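Local coordinates for inner membrane protein (Salmonella typhimurium LT2, PDB 2QJV) that probably isomerises a sugar acid such as glucuronate, as a metal-binding cupin of the KduI/IolB family, at residues T165-A170 with E186-R191; V128-R131 with N136-L139; R202-T205 with L210-C213. The protein carries 2 engineered substitutions. One frame throughout, in Å; residues are numbered along the deposited sequence.

Contact 1. Residues T165-A170 with E186-R191; sequences TSSWPA and ETYYHR. With NI (nickel (II) ion), chain D; SO4 (sulfate ion), chain J.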
loop_
_atom_site.group_PDB
_atom_site.type_symbol
_atom_site.label_atom_id
_atom_site.label_comp_id
_atom_site.label_asym_id
_atom_site.label_seq_id
_atom_site.Cartn_x
_atom_site.Cartn_y
_atom_site.Cartn_z
ATOM N N THR A 165 -3.602 -2.440 29.322
ATOM C CA THR A 165 -3.608 -1.431 28.260
ATOM C C THR A 165 -3.099 -0.097 28.839
ATOM O O THR A 165 -3.531 0.295 29.914
ATOM C CB THR A 165 -5.030 -1.232 27.683
ATOM O OG1 THR A 165 -5.705 -2.488 27.603
ATOM C CG2 THR A 165 -4.966 -0.542 26.299
ATOM N N SER A 166 -2.178 0.566 28.136
ATOM C CA SER A 166 -1.640 1.865 28.567
ATOM C C SER A 166 -1.782 2.892 27.426
ATOM O O SER A 166 -2.234 2.536 26.328
ATOM C CB SER A 166 -0.198 1.751 29.138
ATOM O OG SER A 166 0.700 1.254 28.212
ATOM N N SER A 167 -1.448 4.166 27.719
ATOM C CA SER A 167 -1.771 5.296 26.831
ATOM C C SER A 167 -3.295 5.179 26.489
ATOM O O SER A 167 -3.754 5.445 25.381
ATOM C CB SER A 167 -0.852 5.354 25.603
ATOM O OG SER A 167 0.514 5.414 26.048
ATOM N N TRP A 168 -4.038 4.847 27.524
ATOM C CA TRP A 168 -5.416 4.464 27.429
ATOM C C TRP A 168 -6.103 4.850 28.727
ATOM O O TRP A 168 -5.545 4.630 29.783
ATOM C CB TRP A 168 -5.490 2.936 27.173
ATOM C CG TRP A 168 -6.867 2.385 27.138
ATOM C CD1 TRP A 168 -7.496 1.703 28.136
ATOM C CD2 TRP A 168 -7.798 2.469 26.049
ATOM N NE1 TRP A 168 -8.765 1.354 27.741
ATOM C CE2 TRP A 168 -8.981 1.802 26.465
ATOM C CE3 TRP A 168 -7.745 3.020 24.759
ATOM C CZ2 TRP A 168 -10.117 1.702 25.644
ATOM C CZ3 TRP A 168 -8.860 2.928 23.948
ATOM C CH2 TRP A 168 -10.038 2.266 24.384
ATOM N N PRO A 169 -7.338 5.411 28.678
ATOM C CA PRO A 169 -8.200 5.715 27.535
ATOM C C PRO A 169 -7.455 6.590 26.544
ATOM O O PRO A 169 -6.610 7.408 26.928
ATOM C CB PRO A 169 -9.375 6.469 28.143
ATOM C CG PRO A 169 -9.369 6.109 29.513
ATOM C CD PRO A 169 -7.969 5.832 29.929
ATOM N N ALA A 170 -7.774 6.361 25.280
ATOM C CA ALA A 170 -7.129 6.984 24.121
ATOM C C ALA A 170 -7.103 8.500 24.271
ATOM O O ALA A 170 -8.159 9.108 24.571
ATOM C CB ALA A 170 -7.890 6.560 22.832
ATOM N N GLU A 186 5.363 12.768 19.632
ATOM C CA GLU A 186 5.687 11.788 20.660
ATOM C C GLU A 186 6.366 10.536 20.072
ATOM O O GLU A 186 5.976 10.002 19.033
ATOM C CB GLU A 186 4.447 11.405 21.491
ATOM C CG GLU A 186 4.775 10.535 22.693
ATOM C CD GLU A 186 3.647 10.360 23.681
ATOM O OE1 GLU A 186 2.473 10.596 23.329
ATOM O OE2 GLU A 186 3.917 9.927 24.829
ATOM N N THR A 187 7.431 10.117 20.742
ATOM C CA THR A 187 8.112 8.871 20.420
ATOM C C THR A 187 7.914 7.887 21.596
ATOM O O THR A 187 7.781 8.295 22.748
ATOM C CB THR A 187 9.631 9.060 20.072
ATOM O OG1 THR A 187 10.308 9.662 21.186
ATOM C CG2 THR A 187 9.845 9.874 18.735
ATOM N N TYR A 188 7.867 6.597 21.256
ATOM C CA TYR A 188 7.780 5.470 22.173
ATOM C C TYR A 188 8.989 4.593 21.873
ATOM O O TYR A 188 9.163 4.181 20.742
ATOM C CB TYR A 188 6.537 4.598 21.924
ATOM C CG TYR A 188 5.253 5.103 22.547
ATOM C CD1 TYR A 188 4.689 6.287 22.119
ATOM C CD2 TYR A 188 4.604 4.399 23.570
ATOM C CE1 TYR A 188 3.543 6.775 22.681
ATOM C CE2 TYR A 188 3.451 4.893 24.141
ATOM C CZ TYR A 188 2.928 6.074 23.684
ATOM O OH TYR A 188 1.798 6.540 24.250
ATOM N N TYR A 189 9.790 4.303 22.884
ATOM C CA TYR A 189 10.895 3.363 22.789
ATOM C C TYR A 189 10.488 2.184 23.683
ATOM O O TYR A 189 10.547 2.279 24.931
ATOM C CB TYR A 189 12.219 3.993 23.221
ATOM C CG TYR A 189 13.394 3.028 23.294
ATOM C CD1 TYR A 189 13.861 2.353 22.140
ATOM C CD2 TYR A 189 14.104 2.851 24.481
ATOM C CE1 TYR A 189 14.928 1.481 22.199
ATOM C CE2 TYR A 189 15.210 1.982 24.551
ATOM C CZ TYR A 189 15.615 1.290 23.406
ATOM O OH TYR A 189 16.697 0.456 23.482
ATOM N N HIS A 190 10.184 1.050 23.043
ATOM C CA HIS A 190 9.645 -0.122 23.726
ATOM C C HIS A 190 10.655 -1.206 24.101
ATOM O O HIS A 190 11.612 -1.489 23.358
ATOM C CB HIS A 190 8.578 -0.817 22.873
ATOM C CG HIS A 190 7.286 -0.063 22.764
ATOM N ND1 HIS A 190 6.213 -0.309 23.598
ATOM C CD2 HIS A 190 6.881 0.889 21.891
ATOM C CE1 HIS A 190 5.203 0.469 23.239
ATOM N NE2 HIS A 190 5.576 1.194 22.194
ATOM N N ARG A 191 10.391 -1.805 25.256
ATOM C CA ARG A 191 11.174 -2.920 25.807
ATOM C C ARG A 191 10.211 -3.973 26.363
ATOM O O ARG A 191 9.092 -3.644 26.823
ATOM C CB ARG A 191 12.167 -2.436 26.875
ATOM C CG ARG A 191 13.147 -1.360 26.394
ATOM C CD ARG A 191 14.286 -1.895 25.513
ATOM N NE ARG A 191 15.479 -2.137 26.302
ATOM C CZ ARG A 191 15.811 -3.255 26.914
ATOM N NH1 ARG A 191 15.082 -4.342 26.835
ATOM N NH2 ARG A 191 16.911 -3.274 27.621
HETATM NI NI NI D . 0.597 10.692 24.269
HETATM S S SO4 J . 17.486 -7.404 26.696
HETATM O O1 SO4 J . 16.067 -7.035 26.880
HETATM O O2 SO4 J . 17.825 -7.763 25.326
HETATM O O3 SO4 J . 17.759 -8.660 27.421
HETATM O O4 SO4 J . 18.322 -6.327 27.243
HETATM O O HOH W 1 1.276 8.932 25.388
HETATM O O HOH W 2 1.434 11.667 26.040
#
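The Tyr188 ring meets Ser167 at its edge: the serine OG lies near the ring plane beside the phenol, while side chains of His229, Gln201, Val231 and Asn243 pack around the tyrosine. Ser167 OG and Tyr188 OH stand 2.5 Å apart in an unusually short hydrogen bond between hydroxyls whose proton is not placed. Tyr188 CG is anti to the carbonyl carbon (chi1 -82°), a torsion that carries the ring off the strand to the serine. Ser167 OG has a second hydrogen-bonding partner in Tyr241 OH.

The same phenol oxygen touches the metal's inner sphere. Tyr188 OH is 2.7 Å from water 1, which is bound to nickel and donates to Glu186 OE2 at 2.9 Å. Glu186 reaches the nickel through OE1, at 2.1 Å, so its two oxygens divide the work between metal and water. His171, His173, His229 and water 2 complete six ligands, the setting of a cupin metal site. Five residues on, Arg191, salt-bridged to Glu104 through NE, meets a sulfate with NH1 at its guanidinium edge. The chemistry implies a positioned water, probably polarised by nickel, while Glu186 and, in a second shell, Tyr188 backed by Ser167 hold it and would restrict its orientation.

Contact 2. Residues V128-R131 with N136-L139; sequences VEHR and NQRL. With SO4 (sulfate ion), chain I.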
loop_
_atom_site.group_PDB
_atom_site.type_symbol
_atom_site.label_atom_id
_atom_site.label_comp_id
_atom_site.label_asym_id
_atom_site.label_seq_id
_atom_site.Cartn_x
_atom_site.Cartn_y
_atom_site.Cartn_z
ATOM N N VAL A 128 7.225 9.619 40.907
ATOM C CA VAL A 128 6.738 8.242 40.776
ATOM C C VAL A 128 5.252 8.245 41.057
ATOM O O VAL A 128 4.812 8.800 42.061
ATOM C CB VAL A 128 7.465 7.277 41.732
ATOM C CG1 VAL A 128 6.830 5.884 41.701
ATOM C CG2 VAL A 128 8.995 7.221 41.424
ATOM N N GLU A 129 4.465 7.675 40.145
ATOM C CA GLU A 129 3.015 7.590 40.310
ATOM C C GLU A 129 2.459 6.325 39.652
ATOM O O GLU A 129 3.051 5.768 38.732
ATOM C CB GLU A 129 2.299 8.853 39.784
ATOM C CG GLU A 129 2.569 9.175 38.344
ATOM C CD GLU A 129 1.733 10.355 37.781
ATOM O OE1 GLU A 129 0.844 10.866 38.507
ATOM O OE2 GLU A 129 1.972 10.753 36.603
ATOM N N HIS A 130 1.322 5.892 40.159
ATOM C CA HIS A 130 0.606 4.718 39.669
ATOM C C HIS A 130 -0.661 5.286 39.064
ATOM O O HIS A 130 -1.456 5.896 39.757
ATOM C CB HIS A 130 0.345 3.712 40.791
ATOM C CG HIS A 130 1.593 3.060 41.332
ATOM N ND1 HIS A 130 2.319 3.580 42.386
ATOM C CD2 HIS A 130 2.235 1.920 40.969
ATOM C CE1 HIS A 130 3.353 2.797 42.645
ATOM N NE2 HIS A 130 3.318 1.774 41.810
ATOM N N ARG A 131 -0.835 5.086 37.772
ATOM C CA ARG A 131 -1.975 5.601 37.056
ATOM C C ARG A 131 -2.939 4.443 36.802
ATOM O O ARG A 131 -2.521 3.304 36.678
ATOM C CB ARG A 131 -1.473 6.246 35.779
ATOM C CG ARG A 131 -2.469 7.078 35.012
ATOM C CD ARG A 131 -1.727 7.837 33.917
ATOM N NE ARG A 131 -1.015 9.014 34.432
ATOM C CZ ARG A 131 0.007 9.625 33.825
ATOM N NH1 ARG A 131 0.516 9.159 32.684
ATOM N NH2 ARG A 131 0.555 10.696 34.391
ATOM N N ASN A 136 -5.893 -1.473 33.622
ATOM C CA ASN A 136 -5.450 -0.189 33.228
ATOM C C ASN A 136 -4.310 0.319 34.185
ATOM O O ASN A 136 -3.859 1.417 33.912
ATOM C CB ASN A 136 -6.687 0.749 33.195
ATOM C CG ASN A 136 -6.497 2.002 32.338
ATOM O OD1 ASN A 136 -5.775 1.995 31.315
ATOM N ND2 ASN A 136 -7.171 3.085 32.741
ATOM N N GLN A 137 -3.843 -0.427 35.229
ATOM C CA GLN A 137 -2.807 0.184 36.203
ATOM C C GLN A 137 -1.285 0.049 35.856
ATOM O O GLN A 137 -0.706 -1.028 35.926
ATOM C CB GLN A 137 -2.980 -0.177 37.719
ATOM C CG GLN A 137 -1.844 0.592 38.650
ATOM C CD GLN A 137 -2.145 0.832 40.194
ATOM O OE1 GLN A 137 -1.388 0.361 41.065
ATOM N NE2 GLN A 137 -3.198 1.612 40.504
ATOM N N ARG A 138 -0.655 1.207 35.626
ATOM C CA ARG A 138 0.704 1.353 35.194
ATOM C C ARG A 138 1.554 2.125 36.226
ATOM O O ARG A 138 1.025 2.847 37.055
ATOM C CB ARG A 138 0.680 2.112 33.863
ATOM C CG ARG A 138 -0.203 1.427 32.849
ATOM C CD ARG A 138 -1.079 2.406 32.087
ATOM N NE ARG A 138 -2.127 3.053 32.861
ATOM C CZ ARG A 138 -2.960 3.974 32.375
ATOM N NH1 ARG A 138 -2.867 4.395 31.123
ATOM N NH2 ARG A 138 -3.888 4.500 33.157
ATOM N N LEU A 139 2.846 1.869 36.216
ATOM C CA LEU A 139 3.804 2.588 37.009
ATOM C C LEU A 139 4.360 3.635 36.056
ATOM O O LEU A 139 4.767 3.308 34.943
ATOM C CB LEU A 139 4.893 1.655 37.567
ATOM C CG LEU A 139 6.129 2.282 38.190
ATOM C CD1 LEU A 139 5.752 3.117 39.445
ATOM C CD2 LEU A 139 7.121 1.196 38.543
HETATM S S SO4 I . 5.618 -1.326 41.904
HETATM O O1 SO4 I . 5.696 -0.054 42.654
HETATM O O2 SO4 I . 4.565 -1.103 40.902
HETATM O O3 SO4 I . 5.213 -2.445 42.770
HETATM O O4 SO4 I . 6.944 -1.690 41.368
#
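Leu139 lays its CD1 methyl over one face of the His130 imidazole, 4.0 Å from the ring centroid and 27° off the ring normal, a CH-pi contact. The leucine CG is anti to the backbone N (chi1 168°), and from there the methyl reaches not only the ring but also Val128, whose CG1 touches Leu139 CD1 at 3.7 Å. The imidazole is thus supported from one face, while its edge is turned to a sulfate, probably from the crystallisation liquor. His130 NE2 donates to two oxygens of that anion, at 3.1 Å to O1 and 3.3 Å to O2, and Arg81 binds the sulfate as well.

The other face of the sheet carries two arginines. Arg131 crosses the Arg138 guanidinium with its aliphatic part, CG lying 3.5 Å from Arg138 NH2 and CD over one face of the flat group. The two guanidinium planes are 82° apart and their charged atoms do not touch. In the conformer described, one of two deposited, Arg131 turns its charge to Glu129 in a salt bridge along its own strand.

Between these layers the backbones of Arg131 and Arg138 form a hydrogen-bonded pair, with Arg131 N to Arg138 O and Arg138 N to Arg131 O both 3.0 Å. His130 and Leu139 are the adjacent non-hydrogen-bonded pair. Gln137 packs its CG on Arg131 O and sends NE2 to Gly132 O in the connecting turn. This is an antiparallel beta hairpin, here forming the margin of a cupin sheet in which 127-131 is an outermost strand within this chain.

Contact 3. Residues R202-T205 with L210-C213; sequences RVYT and LDEC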
loop_
_atom_site.group_PDB
_atom_site.type_symbol
_atom_site.label_atom_id
_atom_site.label_comp_id
_atom_site.label_asym_id
_atom_site.label_seq_id
_atom_site.Cartn_x
_atom_site.Cartn_y
_atom_site.Cartn_z
ATOM N N ARG A 202 -1.642 0.996 18.408
ATOM C CA ARG A 202 -2.465 1.509 17.337
ATOM C C ARG A 202 -2.443 3.040 17.380
ATOM O O ARG A 202 -2.694 3.632 18.417
ATOM C CB ARG A 202 -3.898 0.983 17.478
ATOM C CG ARG A 202 -4.847 1.436 16.421
ATOM C CD ARG A 202 -6.267 1.255 16.846
ATOM N NE ARG A 202 -7.204 1.709 15.845
ATOM C CZ ARG A 202 -8.485 1.920 16.069
ATOM N NH1 ARG A 202 -8.999 1.823 17.305
ATOM N NH2 ARG A 202 -9.251 2.315 15.075
ATOM N N VAL A 203 -2.091 3.656 16.255
ATOM C CA VAL A 203 -2.120 5.105 16.079
ATOM C C VAL A 203 -3.250 5.454 15.103
ATOM O O VAL A 203 -3.272 5.037 13.953
ATOM C CB VAL A 203 -0.731 5.676 15.648
ATOM C CG1 VAL A 203 -0.832 7.191 15.423
ATOM C CG2 VAL A 203 0.337 5.355 16.718
ATOM N N TYR A 204 -4.225 6.219 15.579
ATOM C CA TYR A 204 -5.403 6.514 14.788
ATOM C C TYR A 204 -6.097 7.843 15.117
ATOM O O TYR A 204 -6.093 8.304 16.258
ATOM C CB TYR A 204 -6.425 5.348 14.924
ATOM C CG TYR A 204 -7.068 5.182 16.317
ATOM C CD1 TYR A 204 -6.366 4.601 17.372
ATOM C CD2 TYR A 204 -8.375 5.632 16.567
ATOM C CE1 TYR A 204 -6.961 4.450 18.648
ATOM C CE2 TYR A 204 -8.956 5.462 17.796
ATOM C CZ TYR A 204 -8.235 4.845 18.843
ATOM O OH TYR A 204 -8.807 4.671 20.090
ATOM N N THR A 205 -6.727 8.413 14.106
ATOM C CA THR A 205 -7.498 9.623 14.237
ATOM C C THR A 205 -9.001 9.287 14.348
ATOM O O THR A 205 -9.456 8.186 14.004
ATOM C CB THR A 205 -7.250 10.573 13.031
ATOM O OG1 THR A 205 -7.552 9.879 11.811
ATOM C CG2 THR A 205 -5.825 11.064 12.996
ATOM N N LEU A 210 -5.948 8.256 9.376
ATOM C CA LEU A 210 -4.771 7.573 9.841
ATOM C C LEU A 210 -5.319 6.477 10.770
ATOM O O LEU A 210 -6.126 6.768 11.669
ATOM C CB LEU A 210 -3.799 8.505 10.596
ATOM C CG LEU A 210 -2.552 7.823 11.204
ATOM C CD1 LEU A 210 -1.664 7.167 10.116
ATOM C CD2 LEU A 210 -1.745 8.792 12.035
ATOM N N ASP A 211 -4.913 5.230 10.541
ATOM C CA ASP A 211 -5.302 4.106 11.406
ATOM C C ASP A 211 -4.318 2.973 11.152
ATOM O O ASP A 211 -4.490 2.181 10.231
ATOM C CB ASP A 211 -6.750 3.668 11.207
ATOM C CG ASP A 211 -7.230 2.686 12.291
ATOM O OD1 ASP A 211 -6.433 2.210 13.136
ATOM O OD2 ASP A 211 -8.435 2.386 12.270
ATOM N N GLU A 212 -3.272 2.955 11.956
ATOM C CA GLU A 212 -2.186 1.992 11.835
ATOM C C GLU A 212 -1.964 1.219 13.130
ATOM O O GLU A 212 -1.752 1.830 14.166
ATOM C CB GLU A 212 -0.870 2.721 11.479
ATOM C CG GLU A 212 -0.842 3.439 10.108
ATOM C CD GLU A 212 -0.876 2.463 8.926
ATOM O OE1 GLU A 212 -0.134 1.446 8.965
ATOM O OE2 GLU A 212 -1.634 2.702 7.958
ATOM N N CYS A 213 -2.067 -0.103 13.048
ATOM C CA CYS A 213 -1.749 -0.985 14.147
ATOM C C CYS A 213 -0.468 -1.700 13.737
ATOM O O CYS A 213 -0.317 -2.102 12.581
ATOM C CB CYS A 213 -2.865 -1.999 14.453
ATOM S SG CYS A 213 -2.412 -2.993 15.866
#
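Arg202 grips Asp211 side-on with two nitrogens, one closely held part of the contact: NE donates to OD1 on its syn side and NH2 comes to OD2 from above the carboxylate plane, both at 2.9 Å. The carboxylate is turned 36° against the guanidinium. Arg202 is fully extended, which brings its guanidinium flat over the Tyr204 ring, with NH1 3.4 Å above the ring plane. Tyr217 OH and, through a cation-pi contact, the Phe198 ring of the second subunit engage the same guanidinium, so the salt bridge lies at a subunit interface. Cys213, in the conformer described, one of two, makes a disulfide with its counterpart there.

The frame is a beta hairpin, strands 202-204 and 211-213 running antiparallel at 176°, with Val203 N to Glu212 O at 2.8 Å.

Packed as well are Val203 CG1 against Leu210 CD2, at 3.9 Å, and Thr205 CG2 against Leu210 CB. Looser is the partly exposed Glu212, which bends at chi2 (-68°) and takes its carboxylate away from the neighbouring strand. Toward the turn, Thr205 N donates to Leu210 O, but the return bond from Leu210 N to Thr205 OG1, 3.3 Å long, is weak; that hydroxyl is held mainly by Asp207.

Overall arrangement
Contact 1 occupies the middle, its centre 13 Å from that of contact 2 and 13 Å from that of contact 3. The two hairpins have centres 24 Å apart and do not touch, their nearest atoms being about 12 Å apart. Residues 165-170 bridge them: Trp168 O lies 3.0 Å from Arg138 NH1, and Ala170 CB lies 3.5 Å from Tyr204 OH. The nickel held in contact 1 is about 9 Å from the side chains of both Arg131 and Val203, which places the hairpins around the metal pocket rather than in its coordination sphere. Contacts 1 and 3 also share the second subunit, where Trp168 bonds to Ala235.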